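Local coordinates for protein N-alpha-acetyltransferase (Sulfolobus solfataricus strain P2, PDB 5C88) that transfers an acetyl group from acetyl-CoA to the free alpha-amino group at protein N-termini, with a preference for N-terminal serine, at residues T13-R18 against V55-N60; I22-K27 against N60-Y65. All blocks are in the same frame, centred on the assembly; numbering follows the deposited sequence.

Both contacts lie in the N-terminal half of the GNAT fold, their centres about 8 Å apart. Contact 1 joins the outermost strand 13-16 to strand 54-58; contact 2 sets helix 22-32 against strand 61-72. Along the chain the segments alternate: strand 13-16, helix 22-32, strand 54-58, strand 61-72. Strands 54-58 and 61-72, second and third from that edge, form an antiparallel hairpin whose turn includes Asn60, which both contacts share, and Ala56 probably hydrogen-bonds with Gly64 and Val63. On the helix side, Val55 CG1 packs on Ile25 CD1 at 3.6 Å. Sheet edge and first helix thus form one unit beside the acetyl-CoA site.

Contact 1. Residues T13-R18 against V55-N60; sequences TLRNAR and VAIVDN
Thr13 and Ile57 form a hydrogen-bonded antiparallel pair, with Thr13 N to Ile57 O at 2.7 Å and Ile57 N to Thr13 O at 2.8 Å. Arg15 and Val55 make the second such pair: Val55 N reaches Arg15 O at 2.9 Å almost in line with the carbonyl bond (C=O...N 173°), whereas the return bond from Arg15 N to Val55 O is weak. Leu14 and Ala56 sit between them as a non-hydrogen-bonded pair facing helix 103-117, whose Ile103, an acetyl-CoA-binding residue, touches Ala56.

On the face of Leu14 and Ala56 the apolar contact is slight, CD1 of Leu14 standing 4.5 Å from Ala56 CB; on the other face Arg15 lies obliquely across Val55 and Ile57. With CG between the backbone N and the carbonyl carbon (chi1 63°) and the chain extended to NE, its guanidinium comes to rest above Val55 CG2, 3.9 Å from NH1, and Ile57 CD1 approaches NH2 at 3.7 Å. Beyond the strand, Ala17 CB meets Val55 CG1 at 4.0 Å.

As for charge, Arg18 NH1 lies over the opposite guanidinium face, and Asp21 forms a salt bridge with Arg15 NH1. The carboxylate probably eases the closeness of the two arginines, so that the Arg15 side chain both lies over Val55 and Ile57 of the neighbouring strand and is tied ionically to Asp21.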
loop_
_atom_site.group_PDB
_atom_site.type_symbol
_atom_site.label_atom_id
_atom_site.label_comp_id
_atom_site.label_asym_id
_atom_site.label_seq_id
_atom_site.Cartn_x
_atom_site.Cartn_y
_atom_site.Cartn_z
ATOM N N THR A 13 14.006 -4.569 9.714
ATOM C CA THR A 13 14.776 -3.680 8.853
ATOM C C THR A 13 14.060 -3.313 7.555
ATOM O O THR A 13 13.493 -4.159 6.865
ATOM C CB THR A 13 16.146 -4.301 8.521
ATOM O OG1 THR A 13 16.971 -4.265 9.693
ATOM C CG2 THR A 13 16.843 -3.543 7.381
ATOM N N LEU A 14 14.099 -2.032 7.228
ATOM C CA LEU A 14 13.441 -1.537 6.042
ATOM C C LEU A 14 14.417 -1.334 4.900
ATOM O O LEU A 14 15.481 -0.743 5.081
ATOM C CB LEU A 14 12.736 -0.223 6.351
ATOM C CG LEU A 14 11.440 -0.049 5.578
ATOM C CD1 LEU A 14 10.577 -1.242 5.838
ATOM C CD2 LEU A 14 10.765 1.199 6.030
ATOM N N ARG A 15 14.046 -1.813 3.721
ATOM C CA ARG A 15 14.779 -1.473 2.514
ATOM C C ARG A 15 13.881 -1.579 1.276
ATOM O O ARG A 15 12.826 -2.214 1.310
ATOM C CB ARG A 15 16.011 -2.367 2.367
ATOM C CG ARG A 15 15.698 -3.841 2.212
ATOM C CD ARG A 15 16.916 -4.623 1.708
ATOM N NE ARG A 15 16.672 -6.062 1.719
ATOM C CZ ARG A 15 16.138 -6.741 0.708
ATOM N NH1 ARG A 15 15.793 -6.124 -0.414
ATOM N NH2 ARG A 15 15.947 -8.045 0.821
ATOM N N ASN A 16 14.297 -0.926 0.198
ATOM C CA ASN A 16 13.623 -1.042 -1.092
ATOM C C ASN A 16 13.611 -2.468 -1.581
ATOM O O ASN A 16 14.560 -3.225 -1.367
ATOM C CB ASN A 16 14.298 -0.165 -2.140
ATOM C CG ASN A 16 13.835 1.261 -2.085
ATOM O OD1 ASN A 16 14.362 2.077 -1.324
ATOM N ND2 ASN A 16 12.836 1.580 -2.893
ATOM N N ALA A 17 12.526 -2.827 -2.251
ATOM C CA ALA A 17 12.349 -4.173 -2.762
ATOM C C ALA A 17 13.322 -4.480 -3.906
ATOM O O ALA A 17 13.614 -3.618 -4.739
ATOM C CB ALA A 17 10.919 -4.359 -3.212
ATOM N N ARG A 18 13.836 -5.704 -3.946
ATOM C CA ARG A 18 14.672 -6.112 -5.075
ATOM C C ARG A 18 14.134 -7.403 -5.654
ATOM O O ARG A 18 13.413 -8.137 -4.975
ATOM C CB ARG A 18 16.137 -6.264 -4.664
ATOM C CG ARG A 18 16.445 -7.471 -3.818
ATOM C CD ARG A 18 17.958 -7.650 -3.673
ATOM N NE ARG A 18 18.561 -6.583 -2.875
ATOM C CZ ARG A 18 18.963 -6.726 -1.615
ATOM N NH1 ARG A 18 18.835 -7.898 -1.006
ATOM N NH2 ARG A 18 19.492 -5.702 -0.962
ATOM N N VAL A 55 10.165 -3.418 1.287
ATOM C CA VAL A 55 9.987 -4.653 2.027
ATOM C C VAL A 55 10.399 -4.474 3.474
ATOM O O VAL A 55 11.247 -3.647 3.779
ATOM C CB VAL A 55 10.768 -5.840 1.392
ATOM C CG1 VAL A 55 10.051 -6.345 0.158
ATOM C CG2 VAL A 55 12.227 -5.469 1.070
ATOM N N ALA A 56 9.753 -5.239 4.358
ATOM C CA ALA A 56 10.155 -5.381 5.761
ATOM C C ALA A 56 10.943 -6.683 5.973
ATOM O O ALA A 56 10.519 -7.765 5.556
ATOM C CB ALA A 56 8.936 -5.339 6.675
ATOM N N ILE A 57 12.095 -6.567 6.628
ATOM C CA ILE A 57 13.025 -7.689 6.784
ATOM C C ILE A 57 13.265 -8.058 8.243
ATOM O O ILE A 57 13.619 -7.205 9.058
ATOM C CB ILE A 57 14.402 -7.384 6.160
ATOM C CG1 ILE A 57 14.266 -6.813 4.741
ATOM C CG2 ILE A 57 15.275 -8.631 6.189
ATOM C CD1 ILE A 57 13.684 -7.752 3.740
ATOM N N VAL A 58 13.055 -9.332 8.567
ATOM C CA VAL A 58 13.421 -9.886 9.868
ATOM C C VAL A 58 14.197 -11.173 9.639
ATOM O O VAL A 58 13.765 -12.026 8.862
ATOM C CB VAL A 58 12.191 -10.185 10.766
ATOM C CG1 VAL A 58 12.633 -10.572 12.160
ATOM C CG2 VAL A 58 11.261 -8.981 10.829
ATOM N N ASP A 59 15.344 -11.297 10.307
ATOM C CA ASP A 59 16.176 -12.501 10.221
ATOM C C ASP A 59 16.534 -12.824 8.762
ATOM O O ASP A 59 16.435 -13.973 8.330
ATOM C CB ASP A 59 15.471 -13.701 10.874
ATOM C CG ASP A 59 15.106 -13.458 12.343
ATOM O OD1 ASP A 59 15.598 -12.483 12.954
ATOM O OD2 ASP A 59 14.319 -14.254 12.893
ATOM N N ASN A 60 16.956 -11.795 8.027
ATOM C CA ASN A 60 17.115 -11.837 6.566
ATOM C C ASN A 60 15.977 -12.533 5.821
ATOM O O ASN A 60 16.183 -13.153 4.778
ATOM C CB ASN A 60 18.441 -12.490 6.177
ATOM C CG ASN A 60 19.451 -11.480 5.667
ATOM O OD1 ASN A 60 19.464 -10.318 6.089
ATOM N ND2 ASN A 60 20.286 -11.908 4.734
#

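Contact 2. Residues I22-K27 against N60-Y65; sequences IDQIIK and NSVVGY
In the GNAT fold the first helix packs on one face of the central sheet, and here helix 22-27 meets strand 61-65 at the start of the strand's run toward the active site. The axes of the two short segments come within 8.3 Å, with 55° between their directions. Gln24 carries the polar part of the contact. Its CB rests on Val62 CB at 3.8 Å, and the bent chain (chi2 -146°) carries the amide across the valine to the beginning of the strand. There Ser61 OG donates to Gln24 OE1 at 3.1 Å, arriving in the carbonyl plane on a lone pair. Lys27 NZ, nearly one helical turn further on, gives the same oxygen a second bond, also 3.1 Å, tilted somewhat out of that plane. Two donors therefore grip OE1 and hold the amide in its rotation; the ammonium would probably polarise the C=O. The amide nitrogen is turned to the valine, with NE2 at 3.7 Å from Val62 CG2.

Ile25 makes the apolar part. Its CG2 methyl stands over the centre of the Tyr65 ring, 3.8 Å from the ring centroid and 10° off the ring normal, a CH-pi contact on the face. At the ring's far end Tyr65 OH accepts from Asn29 ND2, further along the same helix, and is also hydrogen-bonded to Ser91 OG; Tyr65 lies close to Ala93, an acetyl-CoA-binding residue, and Tyr37, which binds substrate. The contact runs from Ser61, just after the hairpin turn, to Tyr65 beside the cofactor and substrate site; a helix laid obliquely on the sheet in this way is part of the GNAT acetyltransferase core.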
loop_
_atom_site.group_PDB
_atom_site.type_symbol
_atom_site.label_atom_id
_atom_site.label_comp_id
_atom_site.label_asym_id
_atom_site.label_seq_id
_atom_site.Cartn_x
_atom_site.Cartn_y
_atom_site.Cartn_z
ATOM N N ILE A 22 10.874 -11.152 -4.715
ATOM C CA ILE A 22 9.592 -11.310 -5.404
ATOM C C ILE A 22 8.900 -12.588 -4.974
ATOM O O ILE A 22 7.696 -12.609 -4.796
ATOM C CB ILE A 22 9.761 -11.321 -6.953
ATOM C CG1 ILE A 22 10.293 -9.983 -7.443
ATOM C CG2 ILE A 22 8.445 -11.629 -7.645
ATOM C CD1 ILE A 22 9.428 -8.816 -7.038
ATOM N N ASP A 23 9.677 -13.646 -4.787
ATOM C CA ASP A 23 9.118 -14.925 -4.378
ATOM C C ASP A 23 8.592 -14.838 -2.955
ATOM O O ASP A 23 7.482 -15.300 -2.672
ATOM C CB ASP A 23 10.161 -16.036 -4.509
ATOM C CG ASP A 23 10.639 -16.212 -5.938
ATOM O OD1 ASP A 23 9.780 -16.257 -6.846
ATOM O OD2 ASP A 23 11.867 -16.289 -6.157
ATOM N N GLN A 24 9.379 -14.230 -2.067
ATOM C CA GLN A 24 8.946 -14.051 -0.691
ATOM C C GLN A 24 7.723 -13.150 -0.710
ATOM O O GLN A 24 6.729 -13.412 -0.033
ATOM C CB GLN A 24 10.059 -13.470 0.190
ATOM C CG GLN A 24 11.233 -14.435 0.382
ATOM C CD GLN A 24 11.888 -14.338 1.756
ATOM O OE1 GLN A 24 11.354 -14.851 2.748
ATOM N NE2 GLN A 24 13.056 -13.696 1.817
ATOM N N ILE A 25 7.789 -12.103 -1.522
ATOM C CA ILE A 25 6.680 -11.171 -1.629
ATOM C C ILE A 25 5.441 -11.916 -2.107
ATOM O O ILE A 25 4.373 -11.745 -1.533
ATOM C CB ILE A 25 7.025 -9.984 -2.554
ATOM C CG1 ILE A 25 8.086 -9.104 -1.878
ATOM C CG2 ILE A 25 5.802 -9.150 -2.807
ATOM C CD1 ILE A 25 8.508 -7.902 -2.674
ATOM N N ILE A 26 5.597 -12.800 -3.090
ATOM C CA ILE A 26 4.462 -13.575 -3.593
ATOM C C ILE A 26 3.852 -14.483 -2.520
ATOM O O ILE A 26 2.635 -14.470 -2.344
ATOM C CB ILE A 26 4.841 -14.428 -4.850
ATOM C CG1 ILE A 26 4.356 -13.738 -6.114
ATOM C CG2 ILE A 26 4.138 -15.774 -4.851
ATOM C CD1 ILE A 26 4.999 -12.433 -6.362
ATOM N N LYS A 27 4.666 -15.249 -1.793
ATOM C CA LYS A 27 4.103 -16.167 -0.805
ATOM C C LYS A 27 3.343 -15.361 0.250
ATOM O O LYS A 27 2.272 -15.766 0.694
ATOM C CB LYS A 27 5.183 -17.049 -0.155
ATOM C CG LYS A 27 5.894 -16.437 1.050
ATOM C CD LYS A 27 6.874 -17.398 1.717
ATOM C CE LYS A 27 7.515 -16.758 2.953
ATOM N NZ LYS A 27 8.344 -15.553 2.634
ATOM N N ASN A 60 16.956 -11.795 8.027
ATOM C CA ASN A 60 17.115 -11.837 6.566
ATOM C C ASN A 60 15.977 -12.533 5.821
ATOM O O ASN A 60 16.183 -13.153 4.778
ATOM C CB ASN A 60 18.441 -12.490 6.177
ATOM C CG ASN A 60 19.451 -11.480 5.667
ATOM O OD1 ASN A 60 19.464 -10.318 6.089
ATOM N ND2 ASN A 60 20.286 -11.908 4.734
ATOM N N SER A 61 14.773 -12.416 6.360
ATOM C CA SER A 61 13.587 -12.893 5.675
ATOM C C SER A 61 12.683 -11.690 5.390
ATOM O O SER A 61 12.714 -10.713 6.126
ATOM C CB SER A 61 12.874 -13.943 6.523
ATOM O OG SER A 61 11.888 -14.628 5.774
ATOM N N VAL A 62 11.916 -11.734 4.306
ATOM C CA VAL A 62 10.888 -10.719 4.083
ATOM C C VAL A 62 9.642 -11.126 4.853
ATOM O O VAL A 62 9.245 -12.288 4.818
ATOM C CB VAL A 62 10.536 -10.539 2.580
ATOM C CG1 VAL A 62 9.523 -9.400 2.398
ATOM C CG2 VAL A 62 11.797 -10.267 1.753
ATOM N N VAL A 63 9.031 -10.191 5.574
ATOM C CA VAL A 63 7.839 -10.533 6.353
ATOM C C VAL A 63 6.725 -9.511 6.155
ATOM O O VAL A 63 5.702 -9.534 6.839
ATOM C CB VAL A 63 8.172 -10.634 7.838
ATOM C CG1 VAL A 63 9.212 -11.716 8.066
ATOM C CG2 VAL A 63 8.689 -9.293 8.334
ATOM N N GLY A 64 6.944 -8.601 5.216
ATOM C CA GLY A 64 6.007 -7.535 4.975
ATOM C C GLY A 64 6.488 -6.702 3.819
ATOM O O GLY A 64 7.678 -6.444 3.688
ATOM N N TYR A 65 5.556 -6.263 2.987
ATOM C CA TYR A 65 5.906 -5.509 1.806
ATOM C C TYR A 65 4.840 -4.485 1.529
ATOM O O TYR A 65 3.697 -4.666 1.928
ATOM C CB TYR A 65 6.060 -6.441 0.600
ATOM C CG TYR A 65 4.731 -6.919 0.043
ATOM C CD1 TYR A 65 4.075 -6.210 -0.969
ATOM C CD2 TYR A 65 4.132 -8.069 0.531
ATOM C CE1 TYR A 65 2.856 -6.624 -1.453
ATOM C CE2 TYR A 65 2.921 -8.497 0.038
ATOM C CZ TYR A 65 2.282 -7.769 -0.952
ATOM O OH TYR A 65 1.069 -8.198 -1.434
#